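Local structure of core protein VP7 (African horsesickness virus, 1AHS) at residues N31-A41 against N110-E121. The protein forms the surface layer of the viral core as a homotrimer that binds the structural protein VP3, and this chain is its top domain. Numbering follows the deposited sequence.
Sequences NIAEVCMDAGA and NPGARRSILQFE
V35 and F120 meet on the inner face of a beta sandwich in the VP7 top domain. Strands 32-37 and 116-121 are antiparallel neighbours in one sheet. Three hydrogen-bonded pairs join them: A33 with F120, V35 with L118, and M37 with S116. The tight part of the contact is the face carrying V35, M37, L118 and F120. V35 CG1 lies in the plane of the F120 ring, at its edge, 3.4 Å from CE2. M37 SD sits 4.2 Å from L118 CD2. V108 of the second sheet covers M37, L118 and F120.

The reverse face is more polar. I32 CG2 packs on Q119 CG at 3.6 Å, and I117 CG2 touches E34 OE1 at 3.7 Å, off one face of the carboxylate. S13 and G14 bind the oxygens of E34. E121 has R64 as its salt-bridge partner and also takes a hydrogen bond from S30 N of a second subunit, so this end of the pair reaches the trimer interface.

Beyond M37 and S116 both segments leave the regular strands, still side by side, for partly exposed loops. A type II turn runs from D38 to A41, with G40 exposed at positive phi. Here the regular pairing ends: G40 N bonds G112 O weakly, although N110 N still bonds A41 O. N110 CG is anti to the backbone N (chi1 -178°), which sends the amide to D38 O. S116 OG donates to N110 OD1 and also pairs with A80 N. N110 ND2 also bonds R114 O. N110 ND2 meets D38 O at 2.7 Å, from above that carbonyl's plane, 50° out of it.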
loop_
_atom_site.group_PDB
_atom_site.type_symbol
_atom_site.label_atom_id
_atom_site.label_comp_id
_atom_site.label_asym_id
_atom_site.label_seq_id
_atom_site.Cartn_x
_atom_site.Cartn_y
_atom_site.Cartn_z
ATOM N N ASN B 31 -3.688 -9.153 1.612
ATOM C CA ASN B 31 -3.573 -9.802 0.322
ATOM C C ASN B 31 -2.279 -9.641 -0.475
ATOM O O ASN B 31 -2.094 -10.292 -1.511
ATOM C CB ASN B 31 -4.783 -9.411 -0.529
ATOM C CG ASN B 31 -6.036 -10.137 -0.093
ATOM O OD1 ASN B 31 -6.510 -9.917 1.017
ATOM N ND2 ASN B 31 -6.567 -11.032 -0.942
ATOM N N ILE B 32 -1.330 -8.904 0.082
ATOM C CA ILE B 32 -0.102 -8.627 -0.612
ATOM C C ILE B 32 1.145 -8.946 0.195
ATOM O O ILE B 32 1.257 -8.607 1.376
ATOM C CB ILE B 32 -0.112 -7.138 -1.038
ATOM C CG1 ILE B 32 -1.365 -6.859 -1.842
ATOM C CG2 ILE B 32 1.073 -6.796 -1.890
ATOM C CD1 ILE B 32 -1.384 -5.493 -2.428
ATOM N N ALA B 33 2.107 -9.565 -0.467
ATOM C CA ALA B 33 3.365 -9.908 0.153
ATOM C C ALA B 33 4.418 -9.441 -0.860
ATOM O O ALA B 33 4.111 -9.317 -2.049
ATOM C CB ALA B 33 3.429 -11.415 0.349
ATOM N N GLU B 34 5.637 -9.172 -0.428
ATOM C CA GLU B 34 6.674 -8.744 -1.355
ATOM C C GLU B 34 7.965 -9.457 -1.007
ATOM O O GLU B 34 8.225 -9.696 0.161
ATOM C CB GLU B 34 6.941 -7.243 -1.192
ATOM C CG GLU B 34 5.838 -6.309 -1.692
ATOM C CD GLU B 34 6.169 -4.820 -1.558
ATOM O OE1 GLU B 34 7.225 -4.434 -0.983
ATOM O OE2 GLU B 34 5.336 -4.006 -2.020
ATOM N N VAL B 35 8.783 -9.812 -1.987
ATOM C CA VAL B 35 10.064 -10.432 -1.648
ATOM C C VAL B 35 11.182 -9.568 -2.234
ATOM O O VAL B 35 11.127 -9.147 -3.391
ATOM C CB VAL B 35 10.103 -11.973 -1.996
ATOM C CG1 VAL B 35 9.174 -12.293 -3.097
ATOM C CG2 VAL B 35 11.478 -12.449 -2.309
ATOM N N CYS B 36 12.051 -9.107 -1.350
ATOM C CA CYS B 36 13.153 -8.252 -1.710
ATOM C C CYS B 36 14.236 -9.169 -2.181
ATOM O O CYS B 36 14.561 -10.105 -1.480
ATOM C CB CYS B 36 13.640 -7.478 -0.482
ATOM S SG CYS B 36 12.526 -6.162 0.059
ATOM N N MET B 37 14.845 -8.896 -3.325
ATOM C CA MET B 37 15.883 -9.787 -3.841
ATOM C C MET B 37 17.154 -9.117 -4.292
ATOM O O MET B 37 17.122 -8.197 -5.106
ATOM C CB MET B 37 15.341 -10.577 -5.030
ATOM C CG MET B 37 14.118 -11.377 -4.740
ATOM S SD MET B 37 13.706 -12.324 -6.101
ATOM C CE MET B 37 14.908 -13.658 -5.781
ATOM N N ASP B 38 18.275 -9.588 -3.790
ATOM C CA ASP B 38 19.556 -9.066 -4.207
ATOM C C ASP B 38 19.792 -9.456 -5.668
ATOM O O ASP B 38 19.013 -10.193 -6.282
ATOM C CB ASP B 38 20.668 -9.683 -3.401
ATOM C CG ASP B 38 21.743 -8.697 -3.049
ATOM O OD1 ASP B 38 22.048 -7.750 -3.845
ATOM O OD2 ASP B 38 22.273 -8.862 -1.926
ATOM N N ALA B 39 20.887 -8.956 -6.218
ATOM C CA ALA B 39 21.270 -9.211 -7.597
ATOM C C ALA B 39 21.680 -10.676 -7.798
ATOM O O ALA B 39 22.410 -11.249 -6.977
ATOM C CB ALA B 39 22.416 -8.308 -7.967
ATOM N N GLY B 40 21.206 -11.269 -8.889
ATOM C CA GLY B 40 21.531 -12.647 -9.200
ATOM C C GLY B 40 20.998 -13.671 -8.212
ATOM O O GLY B 40 21.515 -14.823 -8.156
ATOM N N ALA B 41 19.932 -13.294 -7.489
ATOM C CA ALA B 41 19.341 -14.167 -6.483
ATOM C C ALA B 41 18.160 -15.012 -6.926
ATOM O O ALA B 41 17.427 -14.670 -7.867
ATOM C CB ALA B 41 18.993 -13.379 -5.236
ATOM N N ASN B 110 15.922 -13.550 -9.676
ATOM C CA ASN B 110 16.367 -12.211 -10.069
ATOM C C ASN B 110 17.784 -12.357 -10.642
ATOM O O ASN B 110 18.766 -12.087 -9.950
ATOM C CB ASN B 110 16.367 -11.257 -8.863
ATOM C CG ASN B 110 16.769 -9.835 -9.230
ATOM O OD1 ASN B 110 16.268 -9.246 -10.203
ATOM N ND2 ASN B 110 17.651 -9.269 -8.437
ATOM N N PRO B 111 17.909 -12.873 -11.887
ATOM C CA PRO B 111 19.222 -13.047 -12.498
ATOM C C PRO B 111 19.936 -11.743 -12.808
ATOM O O PRO B 111 21.170 -11.705 -12.824
ATOM C CB PRO B 111 18.889 -13.821 -13.762
ATOM C CG PRO B 111 17.527 -13.321 -14.126
ATOM C CD PRO B 111 16.852 -13.355 -12.797
ATOM N N GLY B 112 19.145 -10.682 -13.007
ATOM C CA GLY B 112 19.643 -9.346 -13.321
ATOM C C GLY B 112 20.771 -8.819 -12.450
ATOM O O GLY B 112 21.111 -9.425 -11.435
ATOM N N ALA B 113 21.320 -7.655 -12.804
ATOM C CA ALA B 113 22.451 -7.090 -12.042
ATOM C C ALA B 113 22.190 -6.046 -10.952
ATOM O O ALA B 113 23.133 -5.427 -10.474
ATOM C CB ALA B 113 23.534 -6.569 -13.001
ATOM N N ARG B 114 20.934 -5.796 -10.602
ATOM C CA ARG B 114 20.651 -4.844 -9.557
ATOM C C ARG B 114 19.561 -5.451 -8.686
ATOM O O ARG B 114 19.031 -6.498 -9.028
ATOM C CB ARG B 114 20.265 -3.492 -10.143
ATOM C CG ARG B 114 19.167 -3.491 -11.137
ATOM C CD ARG B 114 18.829 -2.064 -11.606
ATOM N NE ARG B 114 19.065 -1.851 -13.043
ATOM C CZ ARG B 114 18.122 -1.683 -13.982
ATOM N NH1 ARG B 114 16.835 -1.699 -13.675
ATOM N NH2 ARG B 114 18.469 -1.528 -15.258
ATOM N N ARG B 115 19.296 -4.861 -7.527
ATOM C CA ARG B 115 18.276 -5.372 -6.632
ATOM C C ARG B 115 16.888 -5.250 -7.212
ATOM O O ARG B 115 16.652 -4.413 -8.083
ATOM C CB ARG B 115 18.362 -4.635 -5.314
ATOM C CG ARG B 115 19.627 -4.973 -4.579
ATOM C CD ARG B 115 19.846 -4.007 -3.442
ATOM N NE ARG B 115 20.297 -2.687 -3.882
ATOM C CZ ARG B 115 20.646 -1.705 -3.047
ATOM N NH1 ARG B 115 20.587 -1.887 -1.730
ATOM N NH2 ARG B 115 21.125 -0.561 -3.531
ATOM N N SER B 116 15.965 -6.090 -6.749
ATOM C CA SER B 116 14.587 -6.037 -7.231
ATOM C C SER B 116 13.607 -6.376 -6.110
ATOM O O SER B 116 14.008 -7.001 -5.131
ATOM C CB SER B 116 14.390 -7.043 -8.364
ATOM O OG SER B 116 15.203 -6.732 -9.491
ATOM N N ILE B 117 12.358 -5.909 -6.211
ATOM C CA ILE B 117 11.351 -6.282 -5.217
ATOM C C ILE B 117 10.187 -6.825 -6.035
ATOM O O ILE B 117 9.826 -6.213 -7.035
ATOM C CB ILE B 117 10.818 -5.117 -4.380
ATOM C CG1 ILE B 117 11.891 -4.523 -3.495
ATOM C CG2 ILE B 117 9.783 -5.620 -3.393
ATOM C CD1 ILE B 117 11.345 -3.434 -2.651
ATOM N N LEU B 118 9.667 -8.005 -5.682
ATOM C CA LEU B 118 8.517 -8.582 -6.382
ATOM C C LEU B 118 7.334 -8.562 -5.440
ATOM O O LEU B 118 7.466 -8.899 -4.249
ATOM C CB LEU B 118 8.766 -10.033 -6.762
ATOM C CG LEU B 118 9.519 -10.414 -8.027
ATOM C CD1 LEU B 118 10.758 -9.592 -8.242
ATOM C CD2 LEU B 118 9.900 -11.850 -7.887
ATOM N N GLN B 119 6.174 -8.231 -5.998
ATOM C CA GLN B 119 4.936 -8.167 -5.258
ATOM C C GLN B 119 4.017 -9.310 -5.680
ATOM O O GLN B 119 3.924 -9.574 -6.870
ATOM C CB GLN B 119 4.262 -6.835 -5.578
ATOM C CG GLN B 119 2.872 -6.739 -5.053
ATOM C CD GLN B 119 2.166 -5.455 -5.408
ATOM O OE1 GLN B 119 2.481 -4.396 -4.849
ATOM N NE2 GLN B 119 1.152 -5.547 -6.290
ATOM N N PHE B 120 3.324 -9.951 -4.729
ATOM C CA PHE B 120 2.365 -11.038 -5.019
ATOM C C PHE B 120 1.070 -10.564 -4.457
ATOM O O PHE B 120 1.017 -10.244 -3.308
ATOM C CB PHE B 120 2.729 -12.324 -4.277
ATOM C CG PHE B 120 3.969 -12.963 -4.776
ATOM C CD1 PHE B 120 3.922 -13.834 -5.830
ATOM C CD2 PHE B 120 5.202 -12.603 -4.264
ATOM C CE1 PHE B 120 5.110 -14.338 -6.367
ATOM C CE2 PHE B 120 6.398 -13.100 -4.792
ATOM C CZ PHE B 120 6.350 -13.959 -5.844
ATOM N N GLU B 121 0.018 -10.522 -5.233
ATOM C CA GLU B 121 -1.221 -10.055 -4.684
ATOM C C GLU B 121 -2.218 -11.177 -4.818
ATOM O O GLU B 121 -2.462 -11.633 -5.916
ATOM C CB GLU B 121 -1.728 -8.865 -5.498
ATOM C CG GLU B 121 -3.125 -8.403 -5.092
ATOM C CD GLU B 121 -3.588 -7.203 -5.857
ATOM O OE1 GLU B 121 -2.787 -6.655 -6.654
ATOM O OE2 GLU B 121 -4.749 -6.786 -5.656
#